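PDB 3UMO: ATP-dependent 6-phosphofructokinase isozyme 2 from Escherichia coli, which catalyses the ATP-dependent phosphorylation of fructose 6-phosphate to fructose 1,6-bisphosphate, the first committing step of glycolysis. Local coordinates for residues Met1-Thr6 / Ser54-Phe59. Sequence-based numbering, arbitrary orientation.
Sequences MVRIYT and SATAIF
With CG placed anti to the carbonyl carbon (chi1 -63°), the ring of Tyr5 lies alongside Thr56, the two side chains pointing the same way, and its CD2 comes to 3.6 Å from Thr56 CB. The approach to the ring is oblique, and Ile58 CD1 extends this patch more loosely at the same CD2. Arg3, its chain bent at chi3 (42°), brings its guanidinium back to Tyr5 and Thr56: Tyr5 OH sits above the centre of its plane, while an edge turns toward Thr56 OG1. There a water accepts from Arg3 NH2 at 2.8 Å, donates to Ile4 O and also bonds Thr56 OG1. Beneath these side chains, strands 4-7 and 55-61 run parallel as neighbours in the central sheet of the ribokinase-type α/β fold, joined by a ladder in which Thr56 N donates to Ile4 O, Thr6 N to Thr56 O (2.8 Å) and Ile58 N to Thr6 O (2.7 Å). On the other sheet face Ile4 CG2 meets Ala55 CB at 3.8 Å, and Ile48 of helix 40-50 covers both residues. Tyr5 OH is hydrogen-bonded to Glu129, so an alanine here would probably leave Thr56 CB and Ile58 CD1 without their aromatic neighbour and that carboxylate without its hydroxyl partner. Thr6 OG1 rests 3.5 Å from Ala57 CA. The same OG1 of Thr6 hydrogen-bonds to the carbonyl O of Gly41, a substrate-binding residue, and accepts from another water at 2.8 Å that also donates to Ile58 O.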
ATOM      1  N   MET A   1     -27.327   1.682 -41.712  1.00 68.57           N
ATOM      2  CA  MET A   1     -26.900   1.089 -40.449  1.00 63.66           C
ATOM      3  C   MET A   1     -28.100   0.562 -39.666  1.00 64.61           C
ATOM      4  O   MET A   1     -29.132   1.229 -39.570  1.00 69.39           O
ATOM      5  CB  MET A   1     -26.131   2.110 -39.603  1.00 54.58           C
ATOM      6  CG  MET A   1     -25.472   1.500 -38.374  1.00 45.77           C
ATOM      7  SD  MET A   1     -24.943   2.681 -37.115  1.00 83.02           S
ATOM      8  CE  MET A   1     -23.279   3.074 -37.656  1.00 80.93           C
ATOM      9  N   VAL A   2     -27.964  -0.639 -39.112  1.00 55.26           N
ATOM     10  CA  VAL A   2     -29.030  -1.225 -38.308  1.00 44.52           C
ATOM     11  C   VAL A   2     -29.011  -0.633 -36.908  1.00 37.06           C
ATOM     12  O   VAL A   2     -28.043   0.009 -36.515  1.00 41.32           O
ATOM     13  CB  VAL A   2     -28.897  -2.756 -38.215  1.00 41.20           C
ATOM     14  CG1 VAL A   2     -29.131  -3.392 -39.581  1.00 46.37           C
ATOM     15  CG2 VAL A   2     -27.534  -3.140 -37.666  1.00 32.95           C
ATOM     16  N   ARG A   3     -30.084  -0.845 -36.158  1.00 32.68           N
ATOM     17  CA  ARG A   3     -30.157  -0.321 -34.801  1.00 36.55           C
ATOM     18  C   ARG A   3     -29.311  -1.142 -33.830  1.00 30.53           C
ATOM     19  O   ARG A   3     -29.078  -2.333 -34.040  1.00 30.87           O
ATOM     20  CB  ARG A   3     -31.610  -0.258 -34.332  1.00 29.70           C
ATOM     21  CG  ARG A   3     -32.493   0.623 -35.215  1.00 42.74           C
ATOM     22  CD  ARG A   3     -33.765   0.991 -34.486  1.00 55.36           C
ATOM     23  NE  ARG A   3     -33.475   1.326 -33.095  1.00 66.34           N
ATOM     24  CZ  ARG A   3     -34.388   1.673 -32.195  1.00 70.57           C
ATOM     25  NH1 ARG A   3     -35.670   1.733 -32.532  1.00 71.40           N
ATOM     26  NH2 ARG A   3     -34.019   1.953 -30.952  1.00 70.74           N
ATOM     27  N   ILE A   4     -28.852  -0.490 -32.767  1.00 23.51           N
ATOM     28  CA  ILE A   4     -28.008  -1.137 -31.769  1.00 22.12           C
ATOM     29  C   ILE A   4     -28.630  -1.057 -30.379  1.00 27.10           C
ATOM     30  O   ILE A   4     -29.094   0.006 -29.951  1.00 27.19           O
ATOM     31  CB  ILE A   4     -26.611  -0.495 -31.731  1.00 26.52           C
ATOM     32  CG1 ILE A   4     -25.968  -0.561 -33.117  1.00 27.50           C
ATOM     33  CG2 ILE A   4     -25.723  -1.184 -30.701  1.00 25.53           C
ATOM     34  CD1 ILE A   4     -24.734   0.325 -33.265  1.00 29.43           C
ATOM     35  N   TYR A   5     -28.636  -2.188 -29.682  1.00 22.97           N
ATOM     36  CA  TYR A   5     -29.121  -2.259 -28.314  1.00 24.31           C
ATOM     37  C   TYR A   5     -28.050  -2.872 -27.435  1.00 23.08           C
ATOM     38  O   TYR A   5     -27.218  -3.652 -27.910  1.00 20.93           O
ATOM     39  CB  TYR A   5     -30.385  -3.120 -28.244  1.00 22.62           C
ATOM     40  CG  TYR A   5     -31.554  -2.567 -29.027  1.00 22.05           C
ATOM     41  CD1 TYR A   5     -31.676  -2.804 -30.389  1.00 24.80           C
ATOM     42  CD2 TYR A   5     -32.539  -1.812 -28.400  1.00 29.22           C
ATOM     43  CE1 TYR A   5     -32.744  -2.294 -31.111  1.00 27.53           C
ATOM     44  CE2 TYR A   5     -33.612  -1.304 -29.113  1.00 30.90           C
ATOM     45  CZ  TYR A   5     -33.706  -1.547 -30.465  1.00 31.01           C
ATOM     46  OH  TYR A   5     -34.775  -1.050 -31.174  1.00 35.48           O
ATOM     47  N   THR A   6     -28.060  -2.533 -26.149  1.00 19.27           N
ATOM     48  CA  THR A   6     -27.183  -3.224 -25.210  1.00 20.51           C
ATOM     49  C   THR A   6     -27.981  -3.780 -24.041  1.00 22.00           C
ATOM     50  O   THR A   6     -29.080  -3.296 -23.729  1.00 23.48           O
ATOM     51  CB  THR A   6     -26.037  -2.334 -24.669  1.00 21.53           C
ATOM     52  OG1 THR A   6     -26.555  -1.411 -23.705  1.00 24.16           O
ATOM     53  CG2 THR A   6     -25.326  -1.590 -25.800  1.00 22.71           C
ATOM     54  N   SER A  54     -25.739   5.723 -31.902  1.00 26.12           N
ATOM     55  CA  SER A  54     -26.807   5.652 -30.913  1.00 27.24           C
ATOM     56  C   SER A  54     -27.094   4.196 -30.551  1.00 26.57           C
ATOM     57  O   SER A  54     -27.189   3.337 -31.426  1.00 32.06           O
ATOM     58  CB  SER A  54     -28.079   6.316 -31.447  1.00 37.29           C
ATOM     59  OG  SER A  54     -29.057   6.436 -30.429  1.00 44.59           O
ATOM     60  N   ALA A  55     -27.218   3.923 -29.256  1.00 25.06           N
ATOM     61  CA  ALA A  55     -27.542   2.581 -28.786  1.00 23.49           C
ATOM     62  C   ALA A  55     -28.479   2.669 -27.596  1.00 27.41           C
ATOM     63  O   ALA A  55     -28.286   3.503 -26.706  1.00 27.75           O
ATOM     64  CB  ALA A  55     -26.276   1.815 -28.407  1.00 24.56           C
ATOM     65  N   THR A  56     -29.492   1.808 -27.580  1.00 24.45           N
ATOM     66  CA  THR A  56     -30.453   1.788 -26.484  1.00 25.37           C
ATOM     67  C   THR A  56     -30.015   0.801 -25.412  1.00 24.25           C
ATOM     68  O   THR A  56     -29.833  -0.386 -25.691  1.00 25.27           O
ATOM     69  CB  THR A  56     -31.860   1.423 -26.976  1.00 24.30           C
ATOM     70  OG1 THR A  56     -32.296   2.408 -27.919  1.00 23.87           O
ATOM     71  CG2 THR A  56     -32.839   1.390 -25.813  1.00 25.22           C
ATOM     72  N   ALA A  57     -29.852   1.294 -24.187  1.00 25.13           N
ATOM     73  CA  ALA A  57     -29.424   0.452 -23.071  1.00 26.05           C
ATOM     74  C   ALA A  57     -30.611  -0.194 -22.362  1.00 24.69           C
ATOM     75  O   ALA A  57     -31.458   0.499 -21.798  1.00 24.61           O
ATOM     76  CB  ALA A  57     -28.599   1.259 -22.081  1.00 24.17           C
ATOM     77  N   ILE A  58     -30.653  -1.524 -22.373  1.00 22.74           N
ATOM     78  CA  ILE A  58     -31.692  -2.267 -21.664  1.00 23.40           C
ATOM     79  C   ILE A  58     -31.094  -2.758 -20.351  1.00 19.54           C
ATOM     80  O   ILE A  58     -30.009  -3.340 -20.350  1.00 22.60           O
ATOM     81  CB  ILE A  58     -32.169  -3.488 -22.484  1.00 22.41           C
ATOM     82  CG1 ILE A  58     -32.617  -3.059 -23.884  1.00 25.27           C
ATOM     83  CG2 ILE A  58     -33.292  -4.225 -21.756  1.00 26.75           C
ATOM     84  CD1 ILE A  58     -32.885  -4.225 -24.828  1.00 28.85           C
ATOM     85  N   PHE A  59     -31.790  -2.516 -19.241  1.00 22.93           N
ATOM     86  CA  PHE A  59     -31.294  -2.923 -17.923  1.00 21.05           C
ATOM     87  C   PHE A  59     -32.371  -2.840 -16.844  1.00 25.16           C
ATOM     88  O   PHE A  59     -33.332  -2.078 -16.974  1.00 25.62           O
ATOM     89  CB  PHE A  59     -30.065  -2.088 -17.507  1.00 19.41           C
ATOM     90  CG  PHE A  59     -30.326  -0.608 -17.426  1.00 22.80           C
ATOM     91  CD1 PHE A  59     -30.721  -0.023 -16.229  1.00 21.50           C
ATOM     92  CD2 PHE A  59     -30.157   0.204 -18.544  1.00 27.55           C
ATOM     93  CE1 PHE A  59     -30.962   1.347 -16.147  1.00 24.71           C
ATOM     94  CE2 PHE A  59     -30.393   1.576 -18.473  1.00 28.72           C
ATOM     95  CZ  PHE A  59     -30.797   2.149 -17.271  1.00 24.91           C
TER
HETATM   96  O   HOH W   1     -31.297   1.828 -30.488  1.00 36.27           O
HETATM   97  O   HOH W   2     -29.203   2.332 -32.935  1.00 35.26           O
HETATM   98  O   HOH W   3     -27.636  -1.941 -21.137  1.00 20.39           O